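Local coordinates for protein putative enoyl-CoA hydratase/isomerase (Bordetella parapertussis, PDB 3ISA) that probably acts on acyl-CoA thioesters as a hydratase or isomerase of the crotonase-like superfamily, its actual substrate and reaction being unestablished, at residues D[132-140]-D[233-241]; D[147-155]-D[166-176]. One frame throughout, in Å; residues are numbered along the deposited sequence.

Contact 1 of 2, residues D[132-140]-D[233-241]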
loop_
_atom_site.group_PDB
_atom_site.type_symbol
_atom_site.label_atom_id
_atom_site.label_comp_id
_atom_site.label_asym_id
_atom_site.label_seq_id
_atom_site.Cartn_x
_atom_site.Cartn_y
_atom_site.Cartn_z
ATOM N N ARG D 132 -29.824 1.817 -13.282
ATOM C CA ARG D 132 -29.052 2.944 -13.806
ATOM C C ARG D 132 -28.368 3.703 -12.669
ATOM O O ARG D 132 -28.994 3.978 -11.647
ATOM C CB ARG D 132 -29.979 3.890 -14.581
ATOM C CG ARG D 132 -29.239 4.919 -15.434
ATOM C CD ARG D 132 -30.176 5.930 -16.126
ATOM N NE ARG D 132 -29.409 6.849 -16.966
ATOM C CZ ARG D 132 -29.694 8.135 -17.179
ATOM N NH1 ARG D 132 -30.741 8.718 -16.604
ATOM N NH2 ARG D 132 -28.905 8.856 -17.969
ATOM N N MET D 133 -27.086 4.039 -12.833
ATOM C CA MET D 133 -26.382 4.910 -11.883
ATOM C C MET D 133 -25.946 6.161 -12.649
ATOM O O MET D 133 -24.870 6.164 -13.260
ATOM C CB MET D 133 -25.155 4.203 -11.264
ATOM C CG MET D 133 -25.449 3.065 -10.224
ATOM S SD MET D 133 -24.072 1.906 -9.963
ATOM C CE MET D 133 -24.247 0.908 -11.439
ATOM N N PRO D 134 -26.801 7.206 -12.669
ATOM C CA PRO D 134 -26.594 8.412 -13.486
ATOM C C PRO D 134 -25.889 9.587 -12.800
ATOM O O PRO D 134 -25.742 10.636 -13.420
ATOM C CB PRO D 134 -28.025 8.823 -13.841
ATOM C CG PRO D 134 -28.823 8.407 -12.637
ATOM C CD PRO D 134 -28.083 7.272 -11.943
ATOM N N GLY D 135 -25.444 9.406 -11.554
ATOM C CA GLY D 135 -24.960 10.511 -10.717
ATOM C C GLY D 135 -23.761 11.295 -11.224
ATOM O O GLY D 135 -23.619 12.495 -10.917
ATOM N N LEU D 136 -22.902 10.636 -11.999
ATOM C CA LEU D 136 -21.783 11.314 -12.643
ATOM C C LEU D 136 -22.238 12.455 -13.574
ATOM O O LEU D 136 -21.496 13.402 -13.776
ATOM C CB LEU D 136 -20.871 10.324 -13.384
ATOM C CG LEU D 136 -20.084 9.341 -12.485
ATOM C CD1 LEU D 136 -19.598 8.147 -13.291
ATOM C CD2 LEU D 136 -18.893 10.032 -11.826
ATOM N N LYS D 137 -23.465 12.372 -14.097
ATOM C CA LYS D 137 -24.066 13.474 -14.866
ATOM C C LYS D 137 -24.193 14.757 -14.059
ATOM O O LYS D 137 -24.262 15.839 -14.625
ATOM C CB LYS D 137 -25.449 13.099 -15.383
ATOM C CG LYS D 137 -25.451 12.104 -16.523
ATOM C CD LYS D 137 -25.054 12.777 -17.830
ATOM C CE LYS D 137 -25.216 11.854 -19.025
ATOM N NZ LYS D 137 -24.837 12.578 -20.277
ATOM N N PHE D 138 -24.254 14.647 -12.737
ATOM C CA PHE D 138 -24.191 15.849 -11.916
ATOM C C PHE D 138 -22.966 15.850 -11.011
ATOM O O PHE D 138 -22.942 16.531 -9.986
ATOM C CB PHE D 138 -25.505 16.146 -11.156
ATOM C CG PHE D 138 -26.009 15.017 -10.278
ATOM C CD1 PHE D 138 -25.652 14.943 -8.924
ATOM C CD2 PHE D 138 -26.905 14.070 -10.783
ATOM C CE1 PHE D 138 -26.149 13.920 -8.110
ATOM C CE2 PHE D 138 -27.403 13.049 -9.975
ATOM C CZ PHE D 138 -27.018 12.969 -8.639
ATOM N N GLY D 139 -21.960 15.067 -11.411
ATOM C CA GLY D 139 -20.638 15.110 -10.789
ATOM C C GLY D 139 -20.483 14.216 -9.566
ATOM O O GLY D 139 -19.426 14.205 -8.948
ATOM N N LEU D 140 -21.531 13.465 -9.217
ATOM C CA LEU D 140 -21.503 12.587 -8.038
ATOM C C LEU D 140 -20.638 11.331 -8.239
ATOM O O LEU D 140 -20.814 10.608 -9.221
ATOM C CB LEU D 140 -22.925 12.169 -7.653
ATOM C CG LEU D 140 -23.016 11.371 -6.348
ATOM C CD1 LEU D 140 -22.760 12.282 -5.150
ATOM C CD2 LEU D 140 -24.363 10.672 -6.250
ATOM N N PHE D 233 -23.168 22.168 -6.414
ATOM C CA PHE D 233 -23.767 20.806 -6.350
ATOM C C PHE D 233 -25.252 20.817 -6.679
ATOM O O PHE D 233 -25.720 20.077 -7.559
ATOM C CB PHE D 233 -23.512 20.179 -4.950
ATOM C CG PHE D 233 -23.990 18.737 -4.790
ATOM C CD1 PHE D 233 -23.714 17.768 -5.750
ATOM C CD2 PHE D 233 -24.670 18.348 -3.635
ATOM C CE1 PHE D 233 -24.137 16.421 -5.581
ATOM C CE2 PHE D 233 -25.100 17.016 -3.453
ATOM C CZ PHE D 233 -24.830 16.055 -4.430
ATOM N N LYS D 234 -25.968 21.694 -5.988
ATOM C CA LYS D 234 -27.404 21.858 -6.138
ATOM C C LYS D 234 -27.807 22.249 -7.558
ATOM O O LYS D 234 -28.788 21.710 -8.104
ATOM C CB LYS D 234 -27.889 22.909 -5.150
ATOM C CG LYS D 234 -29.123 22.524 -4.414
ATOM C CD LYS D 234 -29.414 23.510 -3.316
ATOM C CE LYS D 234 -30.892 23.778 -3.271
ATOM N NZ LYS D 234 -31.259 24.630 -2.116
ATOM N N ALA D 235 -27.047 23.174 -8.148
ATOM C CA ALA D 235 -27.270 23.599 -9.532
ATOM C C ALA D 235 -27.033 22.461 -10.525
ATOM O O ALA D 235 -27.790 22.322 -11.495
ATOM C CB ALA D 235 -26.409 24.821 -9.881
ATOM N N ARG D 236 -26.013 21.630 -10.266
ATOM C CA ARG D 236 -25.714 20.458 -11.105
ATOM C C ARG D 236 -26.872 19.456 -11.061
ATOM O O ARG D 236 -27.276 18.889 -12.099
ATOM C CB ARG D 236 -24.408 19.767 -10.657
ATOM C CG ARG D 236 -23.119 20.547 -10.964
ATOM C CD ARG D 236 -21.860 19.702 -10.727
ATOM N NE ARG D 236 -21.679 19.234 -9.338
ATOM C CZ ARG D 236 -21.075 19.927 -8.364
ATOM N NH1 ARG D 236 -20.613 21.155 -8.583
ATOM N NH2 ARG D 236 -20.947 19.399 -7.145
ATOM N N ILE D 237 -27.403 19.242 -9.860
ATOM C CA ILE D 237 -28.596 18.408 -9.681
ATOM C C ILE D 237 -29.797 18.965 -10.488
ATOM O O ILE D 237 -30.448 18.226 -11.244
ATOM C CB ILE D 237 -28.935 18.245 -8.168
ATOM C CG1 ILE D 237 -27.831 17.438 -7.447
ATOM C CG2 ILE D 237 -30.289 17.576 -7.976
ATOM C CD1 ILE D 237 -27.956 17.403 -5.910
ATOM N N ARG D 238 -30.056 20.263 -10.329
ATOM C CA ARG D 238 -31.127 20.967 -11.048
ATOM C C ARG D 238 -31.025 20.769 -12.559
ATOM O O ARG D 238 -32.007 20.384 -13.204
ATOM C CB ARG D 238 -31.117 22.454 -10.677
ATOM C CG ARG D 238 -32.357 23.255 -11.118
ATOM C CD ARG D 238 -32.239 24.709 -10.676
ATOM N NE ARG D 238 -32.123 24.821 -9.223
ATOM C CZ ARG D 238 -31.078 25.340 -8.579
ATOM N NH1 ARG D 238 -30.040 25.829 -9.251
ATOM N NH2 ARG D 238 -31.081 25.385 -7.253
ATOM N N ASP D 239 -29.823 20.982 -13.104
ATOM C CA ASP D 239 -29.547 20.798 -14.529
ATOM C C ASP D 239 -29.829 19.379 -15.002
ATOM O O ASP D 239 -30.411 19.188 -16.074
ATOM C CB ASP D 239 -28.093 21.150 -14.860
ATOM C CG ASP D 239 -27.813 22.646 -14.785
ATOM O OD1 ASP D 239 -28.773 23.443 -14.693
ATOM O OD2 ASP D 239 -26.621 23.029 -14.820
ATOM N N TYR D 240 -29.417 18.398 -14.196
ATOM C CA TYR D 240 -29.626 16.989 -14.515
ATOM C C TYR D 240 -31.120 16.613 -14.481
ATOM O O TYR D 240 -31.604 15.903 -15.369
ATOM C CB TYR D 240 -28.808 16.072 -13.577
ATOM C CG TYR D 240 -29.317 14.649 -13.589
ATOM C CD1 TYR D 240 -29.098 13.814 -14.695
ATOM C CD2 TYR D 240 -30.057 14.146 -12.516
ATOM C CE1 TYR D 240 -29.605 12.513 -14.722
ATOM C CE2 TYR D 240 -30.555 12.853 -12.530
ATOM C CZ TYR D 240 -30.330 12.045 -13.632
ATOM O OH TYR D 240 -30.835 10.765 -13.628
ATOM N N LEU D 241 -31.834 17.092 -13.460
ATOM C CA LEU D 241 -33.251 16.754 -13.280
ATOM C C LEU D 241 -34.149 17.375 -14.356
ATOM O O LEU D 241 -35.269 16.899 -14.586
ATOM C CB LEU D 241 -33.743 17.137 -11.880
ATOM C CG LEU D 241 -33.216 16.318 -10.690
ATOM C CD1 LEU D 241 -33.730 16.918 -9.400
ATOM C CD2 LEU D 241 -33.616 14.847 -10.787
HETATM O O HOH W 1 -32.183 8.306 -14.264
HETATM O O HOH W 2 -25.699 18.298 -14.292
HETATM O O HOH W 3 -21.595 16.480 -7.550
#
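The ring of Phe-138 meets Phe-233 at its edge, where CE1 of Phe-233 lies near the ring plane, 4.0 Å from CD1 of Phe-138. One face of the Phe-138 ring carries Gly-135 O, 3.5 Å above its centre. Pro-134 CB lies over the centre of the Arg-132 guanidinium, and Phe-233 CA over one face of the Arg-236 guanidinium, toward its rim. Tyr-240 comes in at a slant: its ring plane is turned 42° from that of Phe-138, and CD2 of Tyr-240 sits 3.6 Å from CD2 of Phe-138. Ile-237 lays CG1 against CD1 of Phe-138. The benzyl group is turned toward helix 233-241 by a chi1 of 55°, which sets CG between the backbone N and the carbonyl carbon.

The guanidinium of Arg-236 offers its edge to the loop. NE donates to Phe-138 O at 3.1 Å; the oxygen lies in the guanidinium plane, while the nitrogen stands well above the carbonyl plane and the bond is bent to 142°. NH1 turns back to Pro-231 O. Pro-134 CG touches Tyr-240 OH at 3.3 Å. That hydroxyl shares a water with NH1 of Arg-132, whose NE donates to Ala-163 O, and also bonds a glycerol, probably from the crystallisation liquor. Another water ties Lys-137 O to Arg-236 O.

The 3-10 turn after strand 130-132 is thus fixed to the C-terminal helix by the largely buried Phe-138 ring packed among Phe-233, Ile-237 and Tyr-240. Arg-236 NE gives Phe-138 O a direct, bent bond, a water lies within bonding distance of it, and the positive charge would probably polarise this carbonyl.

Contact 2 of 2, residues D[147-155]-D[166-176]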
loop_
_atom_site.group_PDB
_atom_site.type_symbol
_atom_site.label_atom_id
_atom_site.label_comp_id
_atom_site.label_asym_id
_atom_site.label_seq_id
_atom_site.Cartn_x
_atom_site.Cartn_y
_atom_site.Cartn_z
ATOM N N PHE D 147 -18.548 -0.873 -7.744
ATOM C CA PHE D 147 -19.123 -1.369 -8.987
ATOM C C PHE D 147 -18.026 -1.911 -9.917
ATOM O O PHE D 147 -18.176 -2.998 -10.480
ATOM C CB PHE D 147 -19.990 -0.309 -9.652
ATOM C CG PHE D 147 -20.714 -0.796 -10.882
ATOM C CD1 PHE D 147 -21.725 -1.750 -10.782
ATOM C CD2 PHE D 147 -20.390 -0.278 -12.140
ATOM C CE1 PHE D 147 -22.396 -2.194 -11.928
ATOM C CE2 PHE D 147 -21.054 -0.698 -13.279
ATOM C CZ PHE D 147 -22.054 -1.657 -13.177
ATOM N N ARG D 148 -16.902 -1.197 -9.993
ATOM C CA ARG D 148 -15.715 -1.652 -10.716
ATOM C C ARG D 148 -15.224 -3.047 -10.276
ATOM O O ARG D 148 -14.970 -3.910 -11.118
ATOM C CB ARG D 148 -14.588 -0.626 -10.580
ATOM C CG ARG D 148 -13.275 -1.053 -11.247
ATOM C CD ARG D 148 -12.132 -0.329 -10.585
ATOM N NE ARG D 148 -11.935 -0.760 -9.204
ATOM C CZ ARG D 148 -11.120 -0.143 -8.353
ATOM N NH1 ARG D 148 -10.432 0.930 -8.748
ATOM N NH2 ARG D 148 -10.983 -0.599 -7.112
ATOM N N ASP D 149 -15.140 -3.262 -8.963
ATOM C CA ASP D 149 -14.666 -4.516 -8.369
ATOM C C ASP D 149 -15.518 -5.715 -8.771
ATOM O O ASP D 149 -15.001 -6.826 -8.889
ATOM C CB ASP D 149 -14.611 -4.399 -6.848
ATOM C CG ASP D 149 -13.459 -3.525 -6.364
ATOM O OD1 ASP D 149 -12.618 -3.079 -7.173
ATOM O OD2 ASP D 149 -13.369 -3.301 -5.151
ATOM N N ILE D 150 -16.806 -5.462 -8.998
ATOM C CA ILE D 150 -17.748 -6.498 -9.410
ATOM C C ILE D 150 -17.627 -6.815 -10.913
ATOM O O ILE D 150 -17.416 -7.972 -11.282
ATOM C CB ILE D 150 -19.196 -6.097 -9.071
ATOM C CG1 ILE D 150 -19.400 -6.016 -7.549
ATOM C CG2 ILE D 150 -20.234 -7.054 -9.741
ATOM C CD1 ILE D 150 -20.676 -5.223 -7.140
ATOM N N VAL D 151 -17.763 -5.791 -11.759
ATOM C CA VAL D 151 -17.915 -5.982 -13.201
ATOM C C VAL D 151 -16.625 -5.774 -14.018
ATOM O O VAL D 151 -16.612 -6.043 -15.216
ATOM C CB VAL D 151 -19.041 -5.071 -13.789
ATOM C CG1 VAL D 151 -20.401 -5.324 -13.105
ATOM C CG2 VAL D 151 -18.635 -3.589 -13.696
ATOM N N GLY D 152 -15.552 -5.295 -13.382
ATOM C CA GLY D 152 -14.308 -5.009 -14.085
ATOM C C GLY D 152 -14.288 -3.562 -14.566
ATOM O O GLY D 152 -15.346 -2.982 -14.848
ATOM N N ALA D 153 -13.091 -2.973 -14.631
ATOM C CA ALA D 153 -12.916 -1.551 -15.012
ATOM C C ALA D 153 -13.454 -1.194 -16.392
ATOM O O ALA D 153 -13.985 -0.101 -16.585
ATOM C CB ALA D 153 -11.453 -1.132 -14.884
ATOM N N ASP D 154 -13.314 -2.118 -17.345
ATOM C CA ASP D 154 -13.854 -1.932 -18.710
ATOM C C ASP D 154 -15.375 -1.747 -18.704
ATOM O O ASP D 154 -15.897 -0.732 -19.199
ATOM C CB ASP D 154 -13.456 -3.121 -19.605
ATOM C CG ASP D 154 -13.824 -2.916 -21.071
ATOM O OD1 ASP D 154 -12.979 -2.385 -21.824
ATOM O OD2 ASP D 154 -14.952 -3.288 -21.478
ATOM N N GLN D 155 -16.087 -2.709 -18.117
ATOM C CA GLN D 155 -17.549 -2.624 -18.040
ATOM C C GLN D 155 -18.051 -1.458 -17.184
ATOM O O GLN D 155 -19.071 -0.839 -17.508
ATOM C CB GLN D 155 -18.146 -3.942 -17.541
ATOM C CG GLN D 155 -18.002 -5.079 -18.525
ATOM C CD GLN D 155 -18.998 -5.007 -19.689
ATOM O OE1 GLN D 155 -18.864 -5.743 -20.665
ATOM N NE2 GLN D 155 -19.998 -4.122 -19.588
ATOM N N PHE D 166 -28.869 -0.314 -17.685
ATOM C CA PHE D 166 -28.681 -1.711 -18.095
ATOM C C PHE D 166 -29.749 -2.628 -17.502
ATOM O O PHE D 166 -30.233 -2.406 -16.384
ATOM C CB PHE D 166 -27.262 -2.234 -17.808
ATOM C CG PHE D 166 -26.856 -2.204 -16.346
ATOM C CD1 PHE D 166 -26.839 -3.381 -15.588
ATOM C CD2 PHE D 166 -26.439 -1.017 -15.747
ATOM C CE1 PHE D 166 -26.448 -3.368 -14.243
ATOM C CE2 PHE D 166 -26.050 -0.991 -14.400
ATOM C CZ PHE D 166 -26.048 -2.174 -13.655
ATOM N N ASP D 167 -30.122 -3.652 -18.269
ATOM C CA ASP D 167 -31.201 -4.556 -17.892
ATOM C C ASP D 167 -30.703 -5.826 -17.214
ATOM O O ASP D 167 -29.491 -6.040 -17.086
ATOM C CB ASP D 167 -32.100 -4.879 -19.109
ATOM C CG ASP D 167 -31.472 -5.893 -20.094
ATOM O OD1 ASP D 167 -30.246 -6.141 -20.072
ATOM O OD2 ASP D 167 -32.232 -6.448 -20.919
ATOM N N ALA D 168 -31.651 -6.664 -16.798
ATOM C CA ALA D 168 -31.369 -7.933 -16.129
ATOM C C ALA D 168 -30.415 -8.863 -16.895
ATOM O O ALA D 168 -29.507 -9.442 -16.285
ATOM C CB ALA D 168 -32.666 -8.644 -15.809
ATOM N N ASP D 169 -30.608 -8.985 -18.218
ATOM C CA ASP D 169 -29.737 -9.819 -19.061
ATOM C C ASP D 169 -28.303 -9.333 -19.049
ATOM O O ASP D 169 -27.391 -10.128 -18.826
ATOM C CB ASP D 169 -30.240 -9.880 -20.509
ATOM C CG ASP D 169 -31.486 -10.727 -20.661
ATOM O OD1 ASP D 169 -31.675 -11.679 -19.869
ATOM O OD2 ASP D 169 -32.277 -10.439 -21.586
ATOM N N GLU D 170 -28.118 -8.028 -19.260
ATOM C CA GLU D 170 -26.792 -7.413 -19.180
ATOM C C GLU D 170 -26.197 -7.548 -17.789
ATOM O O GLU D 170 -25.031 -7.929 -17.660
ATOM C CB GLU D 170 -26.783 -5.940 -19.612
ATOM C CG GLU D 170 -25.346 -5.387 -19.635
ATOM C CD GLU D 170 -25.185 -3.971 -20.180
ATOM O OE1 GLU D 170 -26.165 -3.375 -20.684
ATOM O OE2 GLU D 170 -24.042 -3.457 -20.095
ATOM N N ALA D 171 -27.001 -7.260 -16.756
ATOM C CA ALA D 171 -26.558 -7.431 -15.358
ATOM C C ALA D 171 -26.035 -8.848 -15.078
ATOM O O ALA D 171 -24.994 -9.014 -14.433
ATOM C CB ALA D 171 -27.684 -7.062 -14.398
ATOM N N ARG D 172 -26.727 -9.859 -15.611
ATOM C CA ARG D 172 -26.284 -11.250 -15.493
ATOM C C ARG D 172 -24.965 -11.535 -16.228
ATOM O O ARG D 172 -24.054 -12.133 -15.641
ATOM C CB ARG D 172 -27.387 -12.240 -15.916
ATOM C CG ARG D 172 -27.263 -13.604 -15.226
ATOM C CD ARG D 172 -27.627 -14.778 -16.140
ATOM N NE ARG D 172 -29.063 -15.041 -16.185
ATOM C CZ ARG D 172 -29.880 -14.649 -17.162
ATOM N NH1 ARG D 172 -31.172 -14.945 -17.100
ATOM N NH2 ARG D 172 -29.418 -13.966 -18.203
ATOM N N ARG D 173 -24.881 -11.087 -17.488
ATOM C CA ARG D 173 -23.681 -11.264 -18.303
ATOM C C ARG D 173 -22.417 -10.709 -17.644
ATOM O O ARG D 173 -21.395 -11.397 -17.600
ATOM C CB ARG D 173 -23.886 -10.656 -19.690
ATOM C CG ARG D 173 -24.460 -11.636 -20.714
ATOM C CD ARG D 173 -25.430 -10.971 -21.692
ATOM N NE ARG D 173 -25.046 -9.608 -22.062
ATOM C CZ ARG D 173 -25.906 -8.669 -22.452
ATOM N NH1 ARG D 173 -25.475 -7.453 -22.756
ATOM N NH2 ARG D 173 -27.205 -8.939 -22.519
ATOM N N ILE D 174 -22.498 -9.495 -17.109
ATOM C CA ILE D 174 -21.345 -8.830 -16.510
ATOM C C ILE D 174 -21.058 -9.259 -15.057
ATOM O O ILE D 174 -20.091 -8.784 -14.445
ATOM C CB ILE D 174 -21.467 -7.289 -16.643
ATOM C CG1 ILE D 174 -22.601 -6.756 -15.758
ATOM C CG2 ILE D 174 -21.686 -6.908 -18.114
ATOM C CD1 ILE D 174 -22.861 -5.256 -15.895
ATOM N N GLY D 175 -21.887 -10.156 -14.516
ATOM C CA GLY D 175 -21.697 -10.683 -13.161
ATOM C C GLY D 175 -22.222 -9.771 -12.058
ATOM O O GLY D 175 -21.893 -9.960 -10.880
ATOM N N PHE D 176 -23.051 -8.798 -12.436
ATOM C CA PHE D 176 -23.693 -7.914 -11.466
ATOM C C PHE D 176 -24.792 -8.648 -10.674
ATOM O O PHE D 176 -25.047 -8.323 -9.516
ATOM C CB PHE D 176 -24.209 -6.627 -12.133
ATOM C CG PHE D 176 -24.626 -5.554 -11.147
ATOM C CD1 PHE D 176 -23.713 -5.039 -10.225
ATOM C CD2 PHE D 176 -25.920 -5.062 -11.141
ATOM C CE1 PHE D 176 -24.102 -4.053 -9.303
ATOM C CE2 PHE D 176 -26.324 -4.082 -10.221
ATOM C CZ PHE D 176 -25.411 -3.577 -9.300
HETATM O O HOH W 4 -17.386 -9.974 -13.478
HETATM O O HOH W 5 -17.968 -8.110 -16.196
#
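Val-151 and Ile-174 bring the two backbones closest, with CA atoms 5.6 Å apart, near the C-terminal ends of helices 144-151 and 168-173. Helix 168-173 opens with Asp-167 as N-cap, OD1 accepting from Glu-170 N, and closes in a Schellman motif at Gly-175, whose phi is positive. No direct hydrogen bond crosses; instead two waters lie between Ile-174 O and the carbonyls of Ile-150 and Val-151, within bonding distance.

Phe-147 directs its edge at a face of Phe-176 in an offset edge-to-face pair, planes 75° apart, CE1 of Phe-147 lying 3.6 Å from CD1 of Phe-176. Phe-166 CZ joins the cluster through an oblique contact with Phe-147, and Phe-131 also adds to it. Ile-150 CG2 reaches the edge of the Phe-176 ring, 4.0 Å from its CD1. Val-151 and Ile-174 run side by side, CG1 of Val-151 3.7 Å from CD1 of Ile-174; a chi1 of 69° brings the CG1 arm of Ile-174 to this valine and its CG2 against the amide of Gln-155. Glu-170 pairs with Arg-164.

The direct grip is therefore apolar, made by rings and branched side chains, while waters sit among the carbonyls near the two helix ends.

In the fold
Met-133 couples the two contacts: it belongs to segment 132-140 but makes no contact with helix 233-241, and it packs its methyl against the aromatic cluster of contact 2, CE lying 3.6 Å from Phe-147 CE1 and 4.0 Å from Phe-166 CE2. The centres are about 22 Å apart, and the chain between the segments of contact 1 includes all of contact 2. Strand 130-132 pairs antiparallel with 165-167 in the small sheet, so one segment of each contact begins at or near a strand of this sheet. Contact 1 brings the C-terminal helix back to the body, and contact 2 closes a short helical excursion. Both touch the second subunit. The glycerol lies about 3 Å from the Tyr-240 side chain in contact 1.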